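Local atomic coordinates of bromodomain protein, putative (Plasmodium falciparum 3D7, PDB entry 4PY6), a protein that probably binds acetylated lysine side chains, such as those of histone tails, through the bromodomain that makes up this part of the protein. Residues W23-I26 and L27-N30; E86-D89 and F90-M94. All coordinates share one frame; numbering follows the deposited sequence.

Both contacts are turns within single helices of one bromodomain bundle: contact 1 in helix 22-32, contact 2 at the start of helix 87-104. Neither is wholly buried. Each has an apolar side turned to the other helices and a polar or exposed side, though only contact 2 includes fully exposed residues. The apolar sides meet, with W23 CE3 3.6 Å from P87 CG and L27 CD1 3.7 Å from F90 CG. The outer chemistry differs. In contact 1 an arginine and an aspartate form a salt bridge beside a lysine; in contact 2 an isoleucine packs on a histidine ring, and an aspartate folds back onto the opening of its helix.

Contact 1: residues W23-I26 and L27-N30; sequences WEKI and LRDN
W23 and L27 meet because their first torsions carry the two side chains together: W23 CG lies between its backbone N and carbonyl carbon (chi1 66°), whereas L27 CG stands beside its own N, opposite the carbonyl carbon (chi1 -54°). Both belong to helix 22-32, the first helix of the bromodomain's left-handed four-helix bundle, one turn apart. L27 CD1 reaches the rim of the indole near the ring plane, 3.7 Å from W23 CE3. One face of that indole is taken by E24 CG, while the E24 carboxylate turns back along the chain, where OE1 accepts from the backbone N of K21 and pairs with R18. Large apolar residues suit this side: L27 also packs on W129 and I136 of helix 112-138, and I26 on W132 of the same helix.

The backbone stays helical, with a wider, pi-type turn at 27-30; D29 N is 3.0 Å from K25 O and N30 N 2.9 Å from I26 O, but the bond from L27 N to W23 O is weak. On the polar side R28 bends at chi3, bringing its guanidinium beside the D29 carboxylate. R28 NH2 donates to D29 OD2 over 3.1 Å, in the guanidinium plane and onto the syn lone pair; two weak bonds from R28 NE accompany it. The long chains of R28 and K25 can lie along the surface, while short D29 offers its carboxylate close to the backbone. This negative charge probably also eases the proximity of two positive ones, since K25 NZ lies 5.7 Å from R28 NH2. K25 runs alongside the arginine, with its CG over one face of the guanidinium, 3.8 Å from R28 NH2.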
ATOM      1  N   TRP A  23      -0.235  -6.914 -22.623  1.00 21.56           N
ATOM      2  CA  TRP A  23       0.309  -7.204 -21.289  1.00 20.34           C
ATOM      3  C   TRP A  23       1.122  -6.030 -20.735  1.00 23.84           C
ATOM      4  O   TRP A  23       1.060  -5.776 -19.534  1.00 23.13           O
ATOM      5  CB  TRP A  23       1.087  -8.535 -21.230  1.00 18.71           C
ATOM      6  CG  TRP A  23       2.351  -8.586 -22.037  1.00 19.44           C
ATOM      7  CD1 TRP A  23       2.500  -9.106 -23.288  1.00 23.08           C
ATOM      8  CD2 TRP A  23       3.662  -8.177 -21.616  1.00 18.55           C
ATOM      9  NE1 TRP A  23       3.813  -9.015 -23.688  1.00 22.40           N
ATOM     10  CE2 TRP A  23       4.548  -8.443 -22.683  1.00 22.95           C
ATOM     11  CE3 TRP A  23       4.172  -7.586 -20.447  1.00 18.95           C
ATOM     12  CZ2 TRP A  23       5.914  -8.142 -22.616  1.00 22.03           C
ATOM     13  CZ3 TRP A  23       5.524  -7.280 -20.385  1.00 20.04           C
ATOM     14  CH2 TRP A  23       6.380  -7.565 -21.456  1.00 21.15           C
ATOM     15  N   GLU A  24       1.843  -5.296 -21.617  1.00 20.44           N
ATOM     16  CA  GLU A  24       2.635  -4.110 -21.265  1.00 19.82           C
ATOM     17  C   GLU A  24       1.717  -2.954 -20.833  1.00 24.82           C
ATOM     18  O   GLU A  24       2.088  -2.182 -19.946  1.00 24.50           O
ATOM     19  CB  GLU A  24       3.517  -3.659 -22.444  1.00 21.44           C
ATOM     20  CG  GLU A  24       4.637  -4.617 -22.812  1.00 31.11           C
ATOM     21  CD  GLU A  24       5.482  -4.208 -24.004  1.00 48.65           C
ATOM     22  OE1 GLU A  24       4.910  -3.975 -25.093  1.00 45.47           O
ATOM     23  OE2 GLU A  24       6.725  -4.157 -23.860  1.00 39.20           O
ATOM     24  N   LYS A  25       0.529  -2.838 -21.468  1.00 22.25           N
ATOM     25  CA  LYS A  25      -0.487  -1.819 -21.177  1.00 22.74           C
ATOM     26  C   LYS A  25      -1.127  -2.030 -19.799  1.00 26.73           C
ATOM     27  O   LYS A  25      -1.439  -1.048 -19.121  1.00 26.45           O
ATOM     28  CB  LYS A  25      -1.572  -1.803 -22.266  1.00 26.19           C
ATOM     29  CG  LYS A  25      -1.166  -1.076 -23.538  1.00 39.91           C
ATOM     30  CD  LYS A  25      -2.244  -1.173 -24.605  1.00 49.24           C
ATOM     31  CE  LYS A  25      -1.856  -0.456 -25.872  1.00 59.94           C
ATOM     32  NZ  LYS A  25      -2.850  -0.675 -26.954  1.00 70.20           N
ATOM     33  N   ILE A  26      -1.336  -3.309 -19.397  1.00 23.31           N
ATOM     34  CA  ILE A  26      -1.912  -3.688 -18.098  1.00 23.03           C
ATOM     35  C   ILE A  26      -0.938  -3.297 -16.974  1.00 26.06           C
ATOM     36  O   ILE A  26      -1.369  -2.739 -15.967  1.00 26.13           O
ATOM     37  CB  ILE A  26      -2.334  -5.196 -18.040  1.00 26.21           C
ATOM     38  CG1 ILE A  26      -3.371  -5.535 -19.137  1.00 27.28           C
ATOM     39  CG2 ILE A  26      -2.878  -5.580 -16.646  1.00 27.04           C
ATOM     40  CD1 ILE A  26      -3.373  -7.005 -19.606  1.00 34.05           C
ATOM     41  N   LEU A  27       0.371  -3.550 -17.170  1.00 21.59           N
ATOM     42  CA  LEU A  27       1.405  -3.201 -16.186  1.00 20.66           C
ATOM     43  C   LEU A  27       1.531  -1.691 -16.030  1.00 24.96           C
ATOM     44  O   LEU A  27       1.701  -1.205 -14.913  1.00 24.90           O
ATOM     45  CB  LEU A  27       2.774  -3.801 -16.558  1.00 19.95           C
ATOM     46  CG  LEU A  27       2.848  -5.308 -16.799  1.00 24.27           C
ATOM     47  CD1 LEU A  27       4.211  -5.702 -17.294  1.00 24.24           C
ATOM     48  CD2 LEU A  27       2.488  -6.098 -15.565  1.00 25.91           C
ATOM     49  N   ARG A  28       1.418  -0.955 -17.149  1.00 21.63           N
ATOM     50  CA  ARG A  28       1.518   0.500 -17.204  1.00 21.71           C
ATOM     51  C   ARG A  28       0.337   1.214 -16.545  1.00 26.15           C
ATOM     52  O   ARG A  28       0.560   2.077 -15.699  1.00 26.03           O
ATOM     53  CB  ARG A  28       1.703   0.962 -18.663  1.00 21.71           C
ATOM     54  CG  ARG A  28       1.867   2.472 -18.851  1.00 29.18           C
ATOM     55  CD  ARG A  28       1.762   2.875 -20.312  1.00 36.80           C
ATOM     56  NE  ARG A  28       0.419   2.655 -20.855  1.00 43.12           N
ATOM     57  CZ  ARG A  28       0.088   2.815 -22.131  1.00 58.72           C
ATOM     58  NH1 ARG A  28       0.998   3.200 -23.019  1.00 47.62           N
ATOM     59  NH2 ARG A  28      -1.155   2.588 -22.534  1.00 45.76           N
ATOM     60  N   ASP A  29      -0.900   0.873 -16.944  1.00 23.21           N
ATOM     61  CA  ASP A  29      -2.120   1.539 -16.477  1.00 24.04           C
ATOM     62  C   ASP A  29      -2.802   0.965 -15.235  1.00 27.94           C
ATOM     63  O   ASP A  29      -3.433   1.722 -14.495  1.00 28.37           O
ATOM     64  CB  ASP A  29      -3.131   1.675 -17.632  1.00 26.75           C
ATOM     65  CG  ASP A  29      -2.573   2.338 -18.881  1.00 36.09           C
ATOM     66  OD1 ASP A  29      -2.007   3.450 -18.764  1.00 36.82           O
ATOM     67  OD2 ASP A  29      -2.723   1.758 -19.976  1.00 41.23           O
ATOM     68  N   ASN A  30      -2.715  -0.357 -15.021  1.00 23.86           N
ATOM     69  CA  ASN A  30      -3.391  -1.005 -13.894  1.00 23.92           C
ATOM     70  C   ASN A  30      -2.494  -1.346 -12.695  1.00 26.76           C
ATOM     71  O   ASN A  30      -3.014  -1.614 -11.607  1.00 26.79           O
ATOM     72  CB  ASN A  30      -4.202  -2.216 -14.369  1.00 24.83           C
ATOM     73  CG  ASN A  30      -5.159  -1.908 -15.500  1.00 47.15           C
ATOM     74  OD1 ASN A  30      -4.861  -2.133 -16.676  1.00 41.10           O
ATOM     75  ND2 ASN A  30      -6.322  -1.368 -15.175  1.00 41.07           N
TER

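Contact 2: residues E86-D89 and F90-M94; sequences EPID and FYHDM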
ATOM      1  N   GLU A  86       9.406 -10.671 -20.760  1.00 23.59           N
ATOM      2  CA  GLU A  86       8.376 -11.371 -19.999  1.00 23.26           C
ATOM      3  C   GLU A  86       7.791 -10.408 -18.956  1.00 25.64           C
ATOM      4  O   GLU A  86       8.536  -9.571 -18.441  1.00 24.43           O
ATOM      5  CB  GLU A  86       8.972 -12.603 -19.289  1.00 25.26           C
ATOM      6  CG  GLU A  86       9.184 -13.803 -20.194  1.00 37.80           C
ATOM      7  CD  GLU A  86       9.441 -15.106 -19.463  1.00 60.41           C
ATOM      8  OE1 GLU A  86      10.565 -15.289 -18.944  1.00 57.03           O
ATOM      9  OE2 GLU A  86       8.519 -15.952 -19.421  1.00 54.18           O
ATOM     10  N   PRO A  87       6.489 -10.525 -18.590  1.00 22.21           N
ATOM     11  CA  PRO A  87       5.929  -9.628 -17.555  1.00 21.40           C
ATOM     12  C   PRO A  87       6.617  -9.715 -16.189  1.00 24.75           C
ATOM     13  O   PRO A  87       6.599  -8.736 -15.448  1.00 23.79           O
ATOM     14  CB  PRO A  87       4.466 -10.065 -17.459  1.00 23.51           C
ATOM     15  CG  PRO A  87       4.181 -10.782 -18.733  1.00 28.46           C
ATOM     16  CD  PRO A  87       5.460 -11.454 -19.102  1.00 24.36           C
ATOM     17  N   ILE A  88       7.232 -10.875 -15.867  1.00 21.74           N
ATOM     18  CA  ILE A  88       7.960 -11.133 -14.616  1.00 21.38           C
ATOM     19  C   ILE A  88       9.210 -10.244 -14.462  1.00 24.76           C
ATOM     20  O   ILE A  88       9.633  -9.983 -13.334  1.00 24.35           O
ATOM     21  CB  ILE A  88       8.281 -12.651 -14.462  1.00 25.24           C
ATOM     22  CG1 ILE A  88       8.485 -13.062 -12.985  1.00 25.75           C
ATOM     23  CG2 ILE A  88       9.467 -13.081 -15.339  1.00 26.42           C
ATOM     24  CD1 ILE A  88       7.203 -13.271 -12.171  1.00 32.18           C
ATOM     25  N   ASP A  89       9.803  -9.801 -15.594  1.00 21.06           N
ATOM     26  CA  ASP A  89      10.980  -8.929 -15.616  1.00 20.51           C
ATOM     27  C   ASP A  89      10.625  -7.552 -15.037  1.00 23.52           C
ATOM     28  O   ASP A  89      11.471  -6.919 -14.409  1.00 23.56           O
ATOM     29  CB  ASP A  89      11.552  -8.812 -17.041  1.00 22.60           C
ATOM     30  CG  ASP A  89      12.010 -10.116 -17.675  1.00 33.28           C
ATOM     31  OD1 ASP A  89      12.513 -10.996 -16.937  1.00 34.14           O
ATOM     32  OD2 ASP A  89      11.914 -10.237 -18.914  1.00 40.14           O
ATOM     33  N   PHE A  90       9.355  -7.122 -15.219  1.00 19.48           N
ATOM     34  CA  PHE A  90       8.795  -5.880 -14.678  1.00 18.84           C
ATOM     35  C   PHE A  90       8.578  -6.073 -13.172  1.00 22.62           C
ATOM     36  O   PHE A  90       8.881  -5.169 -12.395  1.00 22.49           O
ATOM     37  CB  PHE A  90       7.472  -5.535 -15.399  1.00 20.44           C
ATOM     38  CG  PHE A  90       6.506  -4.627 -14.666  1.00 21.66           C
ATOM     39  CD1 PHE A  90       5.551  -5.154 -13.801  1.00 24.61           C
ATOM     40  CD2 PHE A  90       6.514  -3.255 -14.882  1.00 23.41           C
ATOM     41  CE1 PHE A  90       4.653  -4.318 -13.130  1.00 25.52           C
ATOM     42  CE2 PHE A  90       5.608  -2.421 -14.218  1.00 26.29           C
ATOM     43  CZ  PHE A  90       4.682  -2.960 -13.350  1.00 24.56           C
ATOM     44  N   TYR A  91       8.043  -7.254 -12.779  1.00 19.04           N
ATOM     45  CA  TYR A  91       7.780  -7.664 -11.395  1.00 18.82           C
ATOM     46  C   TYR A  91       9.075  -7.604 -10.577  1.00 23.36           C
ATOM     47  O   TYR A  91       9.077  -7.034  -9.485  1.00 23.33           O
ATOM     48  CB  TYR A  91       7.156  -9.083 -11.360  1.00 19.89           C
ATOM     49  CG  TYR A  91       7.049  -9.694  -9.979  1.00 21.57           C
ATOM     50  CD1 TYR A  91       5.938  -9.459  -9.175  1.00 23.86           C
ATOM     51  CD2 TYR A  91       8.050 -10.524  -9.482  1.00 22.54           C
ATOM     52  CE1 TYR A  91       5.842 -10.001  -7.895  1.00 24.98           C
ATOM     53  CE2 TYR A  91       7.970 -11.066  -8.199  1.00 23.98           C
ATOM     54  CZ  TYR A  91       6.861 -10.805  -7.411  1.00 30.88           C
ATOM     55  OH  TYR A  91       6.767 -11.344  -6.152  1.00 32.15           O
ATOM     56  N   HIS A  92      10.170  -8.183 -11.116  1.00 20.22           N
ATOM     57  CA  HIS A  92      11.489  -8.211 -10.482  1.00 20.25           C
ATOM     58  C   HIS A  92      12.071  -6.817 -10.292  1.00 23.09           C
ATOM     59  O   HIS A  92      12.679  -6.562  -9.253  1.00 22.99           O
ATOM     60  CB  HIS A  92      12.463  -9.111 -11.261  1.00 21.46           C
ATOM     61  CG  HIS A  92      12.149 -10.576 -11.184  1.00 25.49           C
ATOM     62  ND1 HIS A  92      12.536 -11.447 -12.189  1.00 27.75           N
ATOM     63  CD2 HIS A  92      11.498 -11.278 -10.227  1.00 27.47           C
ATOM     64  CE1 HIS A  92      12.111 -12.641 -11.811  1.00 27.73           C
ATOM     65  NE2 HIS A  92      11.480 -12.588 -10.638  1.00 28.02           N
ATOM     66  N   ASP A  93      11.859  -5.913 -11.275  1.00 18.60           N
ATOM     67  CA  ASP A  93      12.333  -4.525 -11.225  1.00 17.97           C
ATOM     68  C   ASP A  93      11.547  -3.695 -10.216  1.00 21.41           C
ATOM     69  O   ASP A  93      12.146  -2.911  -9.480  1.00 21.06           O
ATOM     70  CB  ASP A  93      12.319  -3.872 -12.619  1.00 19.47           C
ATOM     71  CG  ASP A  93      13.583  -4.063 -13.450  1.00 27.32           C
ATOM     72  OD1 ASP A  93      14.493  -4.794 -12.998  1.00 27.67           O
ATOM     73  OD2 ASP A  93      13.670  -3.461 -14.538  1.00 32.29           O
ATOM     74  N   MET A  94      10.210  -3.876 -10.166  1.00 17.79           N
ATOM     75  CA  MET A  94       9.343  -3.172  -9.217  1.00 17.66           C
ATOM     76  C   MET A  94       9.698  -3.580  -7.789  1.00 21.98           C
ATOM     77  O   MET A  94       9.833  -2.707  -6.934  1.00 22.03           O
ATOM     78  CB  MET A  94       7.859  -3.436  -9.507  1.00 19.98           C
ATOM     79  CG  MET A  94       7.343  -2.764 -10.769  1.00 23.48           C
ATOM     80  SD  MET A  94       7.064  -0.986 -10.610  1.00 28.09           S
ATOM     81  CE  MET A  94       5.453  -0.975  -9.891  1.00 25.28           C
TER
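I88 lies across the imidazole of H92 at the exposed edge of the first turns of helix 87-104, a long helix of the bromodomain bundle. Its CG1, anti to the backbone N (chi1 -156°), sits over the ring face in a CH-pi contact, 4.1 Å from the H92 ring centroid. I88 O lies over a face of the same ring and accepts the regular helical bond from H92 N at 2.9 Å. The tip of the same branch turns to a second ring: CD1 comes 3.9 Å from Y91 CD2, where the two side chains run side by side. A branched aliphatic chain suits this spot, serving two rings at once while remaining partly in solvent.

The beginning of the helix is held by polar groups. D89 OD2 accepts from E86 N over 3.1 Å, met from above the carboxylate plane, while D89 N donates to E86 O. An acid here probably interacts well with the positive end of the helix dipole. P87, with no N-H to offer, suits the very start of the helix, where its position calls for no helical amide bond; its own O accepts from F90 N at 3.2 Å and, weakly, from Y91 N.

The buried side is the tightly packed one: F90 and M94 are buried, whereas H92 is exposed. F90 extends inward, and M94 CG lies over one face of its ring near the rim, 3.7 Å above the plane. The polar ends that stretch beyond these turns find partners: Y91 OH bonds to E126, and D93 bridges Y84 and K68. Around this inner face F90 is enclosed by V31 of helix 22-32, I75 of helix 72-81, and F125 and W129 of helix 112-138, so it is wedged among all three helices.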